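Local coordinates for hypothetical protein NE0471 (Nitrosomonas europaea, PDB 2AUW) that is of unknown function but may bind DNA, pairing a small antiparallel sheet domain with helices that include a probable helix-turn-helix, at residues B[113-118]-B[132-137]; B[80-85]-B[91-96]; B[18-23]-B[38-43]. One frame throughout, in Å; residues are numbered along the deposited sequence. Where two conformers were deposited one is given.

How the contacts relate
Measured from contact centre to chain centre, contact 2 lies about 2 Å out and is partly buried, contact 1, about 16 Å out, is a surface contact, and contact 3, about 17 Å out, is partly buried. Contacts 1 and 3 lie on opposite sides of that centre, with contact 2 touching both: Trp135 and Leu113 of contact 1 pack on Phe95, and Ile39 of contact 3 meets Trp82. Helix 92-101 of contact 2 thus packs on helix 132-144 of contact 1, while contact 3 belongs to the sheet end. Their chemistry differs accordingly: purely aliphatic in contact 1, carboxylate, hydroxyl and bridging water in contact 2, a tyrosine ring against leucine and guanidinium in contact 3.

Contact 1 of 3, residues B[113-118]-B[132-137]; sequences LGISRR and RTIWLA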
loop_
_atom_site.group_PDB
_atom_site.type_symbol
_atom_site.label_atom_id
_atom_site.label_comp_id
_atom_site.label_asym_id
_atom_site.label_seq_id
_atom_site.Cartn_x
_atom_site.Cartn_y
_atom_site.Cartn_z
ATOM N N LEU B 113 -1.039 -1.168 21.241
ATOM C CA LEU B 113 -2.427 -1.633 21.386
ATOM C C LEU B 113 -2.563 -3.155 21.399
ATOM O O LEU B 113 -3.618 -3.694 21.781
ATOM C CB LEU B 113 -3.297 -1.109 20.227
ATOM C CG LEU B 113 -3.419 0.420 20.100
ATOM C CD1 LEU B 113 -3.907 0.851 18.686
ATOM C CD2 LEU B 113 -4.283 0.968 21.234
ATOM N N GLY B 114 -1.533 -3.845 20.941
ATOM C CA GLY B 114 -1.614 -5.295 20.754
ATOM C C GLY B 114 -2.490 -5.713 19.593
ATOM O O GLY B 114 -3.248 -6.674 19.710
ATOM N N ILE B 115 -2.359 -5.023 18.456
ATOM C CA ILE B 115 -3.061 -5.358 17.208
ATOM C C ILE B 115 -2.035 -5.332 16.063
ATOM O O ILE B 115 -0.872 -4.973 16.284
ATOM C CB ILE B 115 -4.252 -4.383 16.884
ATOM C CG1 ILE B 115 -3.757 -2.956 16.565
ATOM C CG2 ILE B 115 -5.291 -4.377 18.017
ATOM C CD1 ILE B 115 -4.888 -1.945 16.234
ATOM N N SER B 116 -2.449 -5.692 14.857
ATOM C CA SER B 116 -1.503 -5.758 13.745
ATOM C C SER B 116 -1.203 -4.374 13.175
ATOM O O SER B 116 -2.020 -3.452 13.338
ATOM C CB SER B 116 -2.042 -6.670 12.660
ATOM O OG SER B 116 -3.066 -6.032 11.899
ATOM N N ARG B 117 -0.040 -4.225 12.511
ATOM C CA ARG B 117 0.299 -2.982 11.825
ATOM C C ARG B 117 -0.723 -2.688 10.741
ATOM O O ARG B 117 -1.072 -1.519 10.528
ATOM C CB ARG B 117 1.684 -3.041 11.185
ATOM C CG ARG B 117 2.813 -3.214 12.156
ATOM C CD ARG B 117 4.104 -3.400 11.358
ATOM N NE ARG B 117 4.740 -2.140 10.963
ATOM C CZ ARG B 117 4.743 -1.634 9.731
ATOM N NH1 ARG B 117 4.106 -2.246 8.744
ATOM N NH2 ARG B 117 5.411 -0.508 9.479
ATOM N N ARG B 118 -1.214 -3.740 10.072
ATOM C CA ARG B 118 -2.224 -3.556 9.055
ATOM C C ARG B 118 -3.481 -2.914 9.643
ATOM O O ARG B 118 -4.049 -2.014 9.029
ATOM C CB ARG B 118 -2.593 -4.881 8.362
ATOM C CG ARG B 118 -3.723 -4.755 7.319
ATOM C CD ARG B 118 -4.090 -6.134 6.767
ATOM N NE ARG B 118 -4.690 -6.140 5.419
ATOM C CZ ARG B 118 -4.054 -5.782 4.306
ATOM N NH1 ARG B 118 -4.668 -5.838 3.126
ATOM N NH2 ARG B 118 -2.808 -5.333 4.370
ATOM N N ARG B 132 -15.241 1.077 19.543
ATOM C CA ARG B 132 -15.133 1.674 20.882
ATOM C C ARG B 132 -13.994 1.027 21.698
ATOM O O ARG B 132 -13.203 1.725 22.307
ATOM C CB ARG B 132 -16.502 1.561 21.592
ATOM C CG ARG B 132 -16.494 1.733 23.118
ATOM C CD ARG B 132 -17.895 1.529 23.718
ATOM N NE ARG B 132 -17.839 1.844 25.140
ATOM C CZ ARG B 132 -18.204 3.000 25.675
ATOM N NH1 ARG B 132 -18.701 3.978 24.912
ATOM N NH2 ARG B 132 -18.079 3.176 26.988
ATOM N N THR B 133 -13.901 -0.303 21.676
ATOM C CA THR B 133 -12.857 -1.031 22.430
ATOM C C THR B 133 -11.415 -0.540 22.085
ATOM O O THR B 133 -10.556 -0.393 22.962
ATOM C CB THR B 133 -12.953 -2.544 22.164
ATOM O OG1 THR B 133 -14.337 -2.967 22.176
ATOM C CG2 THR B 133 -12.183 -3.297 23.201
ATOM N N ILE B 134 -11.171 -0.279 20.801
ATOM C CA ILE B 134 -9.851 0.159 20.332
ATOM C C ILE B 134 -9.554 1.555 20.856
ATOM O O ILE B 134 -8.467 1.801 21.388
ATOM C CB ILE B 134 -9.747 0.086 18.768
ATOM C CG1 ILE B 134 -9.621 -1.383 18.320
ATOM C CG2 ILE B 134 -8.555 0.941 18.227
ATOM C CD1 ILE B 134 -8.369 -2.088 18.893
ATOM N N TRP B 135 -10.516 2.477 20.724
ATOM C CA TRP B 135 -10.306 3.822 21.260
ATOM C C TRP B 135 -10.086 3.859 22.785
ATOM O O TRP B 135 -9.204 4.563 23.276
ATOM C CB TRP B 135 -11.406 4.791 20.811
ATOM C CG TRP B 135 -11.111 6.196 21.239
ATOM C CD1 TRP B 135 -11.849 6.969 22.102
ATOM C CD2 TRP B 135 -9.962 6.977 20.881
ATOM N NE1 TRP B 135 -11.226 8.181 22.292
ATOM C CE2 TRP B 135 -10.082 8.221 21.539
ATOM C CE3 TRP B 135 -8.854 6.754 20.042
ATOM C CZ2 TRP B 135 -9.137 9.239 21.395
ATOM C CZ3 TRP B 135 -7.900 7.772 19.908
ATOM C CH2 TRP B 135 -8.064 9.007 20.576
ATOM N N LEU B 136 -10.859 3.078 23.532
ATOM C CA LEU B 136 -10.613 2.951 24.962
ATOM C C LEU B 136 -9.181 2.439 25.224
ATOM O O LEU B 136 -8.496 2.936 26.125
ATOM C CB LEU B 136 -11.665 2.027 25.590
ATOM C CG LEU B 136 -13.113 2.556 25.667
ATOM C CD1 LEU B 136 -14.014 1.438 26.173
ATOM C CD2 LEU B 136 -13.212 3.750 26.609
ATOM N N ALA B 137 -8.725 1.476 24.415
ATOM C CA ALA B 137 -7.350 0.977 24.500
ATOM C C ALA B 137 -6.321 2.066 24.240
ATOM O O ALA B 137 -5.325 2.120 24.970
ATOM C CB ALA B 137 -7.098 -0.216 23.557
#
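Ala137 N donates to Thr133 O across 3.0 Å, an ordinary bond of the first turns of helix 132-144, and this turn presents the Ala137 methyl to Leu113. The touching atom of Leu113 is CD2, which lies 3.8 Å from Ala137 CB and equally close to the Ala137 carbonyl carbon; a residue as small as alanine lets the leucine branch settle against the helix backbone itself. Beside this pair, Ile115 and Ile134 reach toward each other tip to tip, Ile115 CG2 meeting Ile134 CD1 at 3.9 Å. The CG1 branch of Ile134 stands anti to the carbonyl carbon (chi1 -74°), and a further turn at chi2 (-60°) swings CD1 to Ile115. Gly114 ends helix 106-113 with a positive phi, a conformation a glycine takes up easily; with helix 117-124 this is consistent with a helix-turn-helix motif, against which helix 132-144 packs. Ser116 is the N-cap of the second helix, its OG taking a bond from Met119 N. Tyr123 of that helix touches both isoleucines, and Phe95 and Trp98 of helix 92-101 receive Leu113. Arg117 forms a salt bridge with Asp45 of the second subunit.

Contact 2 of 3, residues B[80-85]-B[91-96]; sequences YAWAKE and SHEMFG
The axes of helices 80-85 and 92-96 approach to 9.7 Å at an angle of 100°. The backbones come nearest at Ala81 and Ser91, whose CA atoms are 5.1 Å apart; the small alanine lets the start of the second helix come in this far. Ser91 is the N-cap of that helix, a place that suits a short hydroxyl, which can accept from a backbone N of the first turn and still donate outward. Its OG, held between the backbone N and the carbonyl carbon (chi1 61°), accepts from Met94 N at 3.1 Å with a nearly straight N-H...O angle of 163°. The same OG donates to Glu85 OE2 at 2.5 Å, a short bond that uses the anti lone pair of the carboxylate, so the cap hydroxyl is gripped from both helices. This crosswise pair joins helix 76-86, which packs on strand 31-35 of the sheet, to helix 92-101, which packs on helix 132-144. Glu93 lays the face of its carboxylate over the Ala81 methyl, CD to CB 3.4 Å, and its CG covers one face of the His92 ring. One water donates to both Glu85 OE2 and Glu93 OE1, 2.6 Å from each, and may ease the repulsion of the two acids. Another water links Glu93 OE1 to Trp82 NE1. The aliphatic part of Glu85 packs on Met94, a selenomethionine, CG 3.8 Å from SE. With an alanine here in place of Glu85, the Ser91 hydroxyl would probably lose its acceptor, the water between the two glutamates one of its carboxylates, and Met94 the chain it packs on. At the start of the segment, Tyr80 turns its ring edge to His92 ND1, and Glu30 binds both Tyr80 OH and Lys84 NZ.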
loop_
_atom_site.group_PDB
_atom_site.type_symbol
_atom_site.label_atom_id
_atom_site.label_comp_id
_atom_site.label_asym_id
_atom_site.label_seq_id
_atom_site.Cartn_x
_atom_site.Cartn_y
_atom_site.Cartn_z
ATOM N N TYR B 80 -15.691 13.864 6.735
ATOM C CA TYR B 80 -15.951 12.486 7.173
ATOM C C TYR B 80 -15.746 12.314 8.694
ATOM O O TYR B 80 -16.619 11.780 9.410
ATOM C CB TYR B 80 -15.056 11.540 6.348
ATOM C CG TYR B 80 -15.371 10.094 6.487
ATOM C CD1 TYR B 80 -16.334 9.482 5.649
ATOM C CD2 TYR B 80 -14.704 9.310 7.413
ATOM C CE1 TYR B 80 -16.614 8.132 5.754
ATOM C CE2 TYR B 80 -14.995 7.954 7.541
ATOM C CZ TYR B 80 -15.953 7.379 6.702
ATOM O OH TYR B 80 -16.190 6.038 6.845
ATOM N N ALA B 81 -14.587 12.766 9.190
ATOM C CA ALA B 81 -14.291 12.728 10.636
ATOM C C ALA B 81 -15.370 13.415 11.490
ATOM O O ALA B 81 -15.783 12.866 12.533
ATOM C CB ALA B 81 -12.938 13.361 10.918
ATOM N N TRP B 82 -15.816 14.590 11.053
ATOM C CA TRP B 82 -16.836 15.354 11.822
ATOM C C TRP B 82 -18.143 14.596 11.839
ATOM O O TRP B 82 -18.849 14.593 12.852
ATOM C CB TRP B 82 -17.092 16.735 11.221
ATOM C CG TRP B 82 -15.871 17.563 11.065
ATOM C CD1 TRP B 82 -14.690 17.385 11.721
ATOM C CD2 TRP B 82 -15.696 18.691 10.209
ATOM N NE1 TRP B 82 -13.776 18.323 11.314
ATOM C CE2 TRP B 82 -14.363 19.136 10.386
ATOM C CE3 TRP B 82 -16.523 19.372 9.298
ATOM C CZ2 TRP B 82 -13.840 20.225 9.684
ATOM C CZ3 TRP B 82 -16.009 20.459 8.621
ATOM C CH2 TRP B 82 -14.660 20.866 8.811
ATOM N N ALA B 83 -18.453 13.932 10.719
ATOM C CA ALA B 83 -19.699 13.186 10.624
ATOM C C ALA B 83 -19.657 12.050 11.632
ATOM O O ALA B 83 -20.643 11.798 12.366
ATOM C CB ALA B 83 -19.902 12.646 9.185
ATOM N N LYS B 84 -18.519 11.345 11.684
ATOM C CA LYS B 84 -18.357 10.244 12.666
ATOM C C LYS B 84 -18.451 10.750 14.120
ATOM O O LYS B 84 -19.205 10.209 14.958
ATOM C CB LYS B 84 -17.038 9.495 12.449
ATOM C CG LYS B 84 -17.000 8.661 11.146
ATOM C CD LYS B 84 -18.297 7.867 10.974
ATOM C CE LYS B 84 -18.340 7.094 9.659
ATOM N NZ LYS B 84 -17.719 5.795 9.919
ATOM N N GLU B 85 -17.684 11.794 14.410
ATOM C CA GLU B 85 -17.626 12.389 15.749
ATOM C C GLU B 85 -19.008 12.876 16.219
ATOM O O GLU B 85 -19.448 12.578 17.352
ATOM C CB GLU B 85 -16.577 13.501 15.740
ATOM C CG GLU B 85 -15.131 12.952 15.609
ATOM C CD GLU B 85 -14.123 14.015 15.245
ATOM O OE1 GLU B 85 -14.482 15.210 15.368
ATOM O OE2 GLU B 85 -12.969 13.680 14.850
ATOM N N SER B 91 -13.411 8.791 15.220
ATOM C CA SER B 91 -12.944 9.087 13.875
ATOM C C SER B 91 -11.508 8.634 13.676
ATOM O O SER B 91 -10.738 8.468 14.640
ATOM C CB SER B 91 -13.041 10.599 13.543
ATOM O OG SER B 91 -12.198 11.293 14.472
ATOM N N HIS B 92 -11.141 8.472 12.406
ATOM C CA HIS B 92 -9.740 8.252 12.038
ATOM C C HIS B 92 -8.809 9.413 12.461
ATOM O O HIS B 92 -7.622 9.187 12.694
ATOM C CB HIS B 92 -9.628 8.020 10.519
ATOM C CG HIS B 92 -9.797 9.263 9.711
ATOM N ND1 HIS B 92 -11.027 9.830 9.471
ATOM C CD2 HIS B 92 -8.886 10.048 9.082
ATOM C CE1 HIS B 92 -10.869 10.920 8.739
ATOM N NE2 HIS B 92 -9.577 11.074 8.491
ATOM N N GLU B 93 -9.348 10.633 12.537
ATOM C CA GLU B 93 -8.581 11.801 13.033
ATOM C C GLU B 93 -8.272 11.726 14.513
ATOM O O GLU B 93 -7.158 12.023 14.914
ATOM C CB GLU B 93 -9.284 13.120 12.704
ATOM C CG GLU B 93 -9.287 13.413 11.225
ATOM C CD GLU B 93 -9.817 14.794 10.879
ATOM O OE1 GLU B 93 -10.274 15.533 11.760
ATOM O OE2 GLU B 93 -9.782 15.133 9.702
HETATM N N MSE B 94 -9.232 11.296 15.322
HETATM C CA MSE B 94 -8.984 11.067 16.752
HETATM C C MSE B 94 -7.858 10.046 16.929
HETATM O O MSE B 94 -6.940 10.227 17.744
HETATM C CB MSE B 94 -10.280 10.594 17.444
HETATM C CG MSE B 94 -11.278 11.718 17.689
HETATM SE SE MSE B 94 -13.015 11.020 18.150
HETATM C CE MSE B 94 -12.573 10.157 19.850
ATOM N N PHE B 95 -7.907 8.992 16.120
ATOM C CA PHE B 95 -6.916 7.924 16.143
ATOM C C PHE B 95 -5.548 8.427 15.659
ATOM O O PHE B 95 -4.513 8.165 16.299
ATOM C CB PHE B 95 -7.399 6.744 15.275
ATOM C CG PHE B 95 -6.521 5.516 15.363
ATOM C CD1 PHE B 95 -6.628 4.645 16.460
ATOM C CD2 PHE B 95 -5.594 5.227 14.357
ATOM C CE1 PHE B 95 -5.828 3.495 16.580
ATOM C CE2 PHE B 95 -4.773 4.072 14.448
ATOM C CZ PHE B 95 -4.904 3.197 15.569
ATOM N N GLY B 96 -5.539 9.133 14.537
ATOM C CA GLY B 96 -4.306 9.754 14.016
ATOM C C GLY B 96 -3.693 10.779 14.970
ATOM O O GLY B 96 -2.465 10.827 15.126
HETATM O O HOH W 1 -10.802 18.192 11.587
HETATM O O HOH W 2 -11.242 15.561 14.200
#

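Contact 3 of 3, residues B[18-23]-B[38-43]; sequences APYRLR and DILRKI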
loop_
_atom_site.group_PDB
_atom_site.type_symbol
_atom_site.label_atom_id
_atom_site.label_comp_id
_atom_site.label_asym_id
_atom_site.label_seq_id
_atom_site.Cartn_x
_atom_site.Cartn_y
_atom_site.Cartn_z
ATOM N N ALA B 18 -31.625 21.319 5.474
ATOM C CA ALA B 18 -31.903 22.559 6.227
ATOM C C ALA B 18 -30.611 23.091 6.911
ATOM O O ALA B 18 -29.846 22.303 7.480
ATOM C CB ALA B 18 -33.004 22.310 7.238
ATOM N N PRO B 19 -30.340 24.416 6.819
ATOM C CA PRO B 19 -29.099 24.965 7.397
ATOM C C PRO B 19 -28.922 24.578 8.867
ATOM O O PRO B 19 -29.872 24.711 9.638
ATOM C CB PRO B 19 -29.273 26.479 7.256
ATOM C CG PRO B 19 -30.301 26.669 6.177
ATOM C CD PRO B 19 -31.167 25.454 6.164
ATOM N N TYR B 20 -27.742 24.083 9.265
ATOM C CA TYR B 20 -26.574 23.978 8.394
ATOM C C TYR B 20 -26.110 22.541 8.283
ATOM O O TYR B 20 -24.923 22.234 8.475
ATOM C CB TYR B 20 -25.442 24.877 8.897
ATOM C CG TYR B 20 -25.837 26.324 8.823
ATOM C CD1 TYR B 20 -26.400 26.968 9.942
ATOM C CD2 TYR B 20 -25.694 27.039 7.641
ATOM C CE1 TYR B 20 -26.794 28.310 9.881
ATOM C CE2 TYR B 20 -26.085 28.389 7.563
ATOM C CZ TYR B 20 -26.630 29.012 8.700
ATOM O OH TYR B 20 -27.027 30.329 8.626
ATOM N N ARG B 21 -27.054 21.653 7.978
ATOM C CA ARG B 21 -26.777 20.212 7.900
ATOM C C ARG B 21 -26.570 19.734 6.457
ATOM O O ARG B 21 -27.277 20.173 5.551
ATOM C CB ARG B 21 -27.907 19.422 8.554
ATOM C CG ARG B 21 -27.554 17.991 8.924
ATOM C CD ARG B 21 -28.582 17.420 9.871
ATOM N NE ARG B 21 -28.295 16.047 10.298
ATOM C CZ ARG B 21 -27.574 15.725 11.374
ATOM N NH1 ARG B 21 -27.055 16.677 12.137
ATOM N NH2 ARG B 21 -27.371 14.445 11.695
ATOM N N LEU B 22 -25.597 18.837 6.262
ATOM C CA LEU B 22 -25.319 18.238 4.942
ATOM C C LEU B 22 -25.572 16.747 4.984
ATOM O O LEU B 22 -25.494 16.146 6.036
ATOM C CB LEU B 22 -23.873 18.501 4.516
ATOM C CG LEU B 22 -23.346 19.933 4.445
ATOM C CD1 LEU B 22 -21.814 19.891 4.387
ATOM C CD2 LEU B 22 -23.962 20.733 3.276
ATOM N N ARG B 23 -25.908 16.143 3.834
ATOM C CA ARG B 23 -25.939 14.698 3.722
ATOM C C ARG B 23 -24.801 14.295 2.759
ATOM O O ARG B 23 -24.706 14.830 1.654
ATOM C CB ARG B 23 -27.288 14.202 3.180
ATOM C CG ARG B 23 -27.329 12.685 3.055
ATOM C CD ARG B 23 -28.591 12.199 2.352
ATOM N NE ARG B 23 -29.777 12.803 2.939
ATOM C CZ ARG B 23 -30.335 12.435 4.089
ATOM N NH1 ARG B 23 -29.825 11.430 4.796
ATOM N NH2 ARG B 23 -31.424 13.076 4.526
ATOM N N ASP B 38 -21.453 25.270 13.237
ATOM C CA ASP B 38 -20.481 25.695 14.253
ATOM C C ASP B 38 -19.133 26.113 13.628
ATOM O O ASP B 38 -18.586 27.177 13.957
ATOM C CB ASP B 38 -20.279 24.576 15.296
ATOM C CG ASP B 38 -21.458 24.430 16.274
ATOM O OD1 ASP B 38 -22.303 25.347 16.375
ATOM O OD2 ASP B 38 -21.522 23.388 16.987
ATOM N N ILE B 39 -18.592 25.295 12.721
ATOM C CA ILE B 39 -17.325 25.627 12.068
ATOM C C ILE B 39 -17.443 26.849 11.156
ATOM O O ILE B 39 -16.567 27.723 11.184
ATOM C CB ILE B 39 -16.621 24.409 11.338
ATOM C CG1 ILE B 39 -15.288 24.836 10.719
ATOM C CG2 ILE B 39 -17.480 23.900 10.224
ATOM C CD1 ILE B 39 -14.206 25.278 11.694
ATOM N N LEU B 40 -18.513 26.925 10.355
ATOM C CA LEU B 40 -18.751 28.117 9.507
ATOM C C LEU B 40 -18.747 29.419 10.349
ATOM O O LEU B 40 -18.125 30.412 9.966
ATOM C CB LEU B 40 -20.072 27.982 8.766
ATOM C CG LEU B 40 -20.160 26.911 7.659
ATOM C CD1 LEU B 40 -21.635 26.765 7.255
ATOM C CD2 LEU B 40 -19.280 27.243 6.439
ATOM N N ARG B 41 -19.425 29.390 11.495
ATOM C CA ARG B 41 -19.521 30.560 12.393
ATOM C C ARG B 41 -18.173 30.977 12.986
ATOM O O ARG B 41 -17.985 32.137 13.415
ATOM C CB ARG B 41 -20.469 30.239 13.540
ATOM C CG ARG B 41 -21.918 30.241 13.136
ATOM C CD ARG B 41 -22.816 30.141 14.348
ATOM N NE ARG B 41 -23.013 28.765 14.804
ATOM C CZ ARG B 41 -23.889 27.914 14.263
ATOM N NH1 ARG B 41 -24.637 28.292 13.234
ATOM N NH2 ARG B 41 -24.013 26.682 14.750
ATOM N N LYS B 42 -17.236 30.036 13.059
ATOM C CA LYS B 42 -15.961 30.308 13.706
ATOM C C LYS B 42 -14.863 30.781 12.766
ATOM O O LYS B 42 -13.740 31.079 13.201
ATOM C CB LYS B 42 -15.501 29.099 14.510
ATOM C CG LYS B 42 -16.292 28.943 15.785
ATOM C CD LYS B 42 -15.600 27.984 16.695
ATOM C CE LYS B 42 -16.496 27.573 17.832
ATOM N NZ LYS B 42 -17.652 28.494 18.024
ATOM N N ILE B 43 -15.165 30.822 11.471
ATOM C CA ILE B 43 -14.165 31.283 10.499
ATOM C C ILE B 43 -14.717 32.509 9.768
ATOM O O ILE B 43 -15.583 32.364 8.907
ATOM C CB ILE B 43 -13.762 30.176 9.486
ATOM C CG1 ILE B 43 -13.205 28.951 10.211
ATOM C CG2 ILE B 43 -12.702 30.706 8.504
ATOM C CD1 ILE B 43 -13.005 27.761 9.294
#
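Tyr20 meets two consecutive residues of helix 37-42, both coming obliquely from the side of its ring that faces away from Pro19. Leu40 CD1 stands 4.1 Å from Tyr20 CD2, and the two side chains pass each other at a slant. Arg41 NH1 lies 4.0 Å from Tyr20 CD1 and equally far from CE1. The guanidinium plane is turned 68° from the ring and offers its edge to the tyrosine, so the groups are not stacked. A bend at chi3 (-84°) brings the end of Arg41 back along the helix, where, in one of the two conformers of Asp38, NH2 forms a salt bridge with Asp38 OD1 at 2.7 Å. That oxygen lies close to the guanidinium plane, whereas the nitrogen is tilted out of the carboxylate plane on its anti side. Asp38, one turn earlier, may thus steady the guanidinium; an acid three residues before an arginine is well placed for such a bond. Pro19 CB sits 3.5 Å above the centre of the other Tyr20 ring face, a CH-pi contact consistent with the cis peptide bond between Pro19 and Tyr20, which folds the two side chains together. Tyrosine suits the place because its flat ring can take Pro19 on one face and the helix side chains on the other side, while its hydroxyl bonds to Leu50 O; Phe55 meets the ring edge-to-face. Leu40, buried, also touches Leu50 and Phe74. These contacts dock helix 37-42, which directly follows strand 31-35, against the start of strand 21-26, in a three-stranded antiparallel meander followed by a helix within the DUF2442 family region.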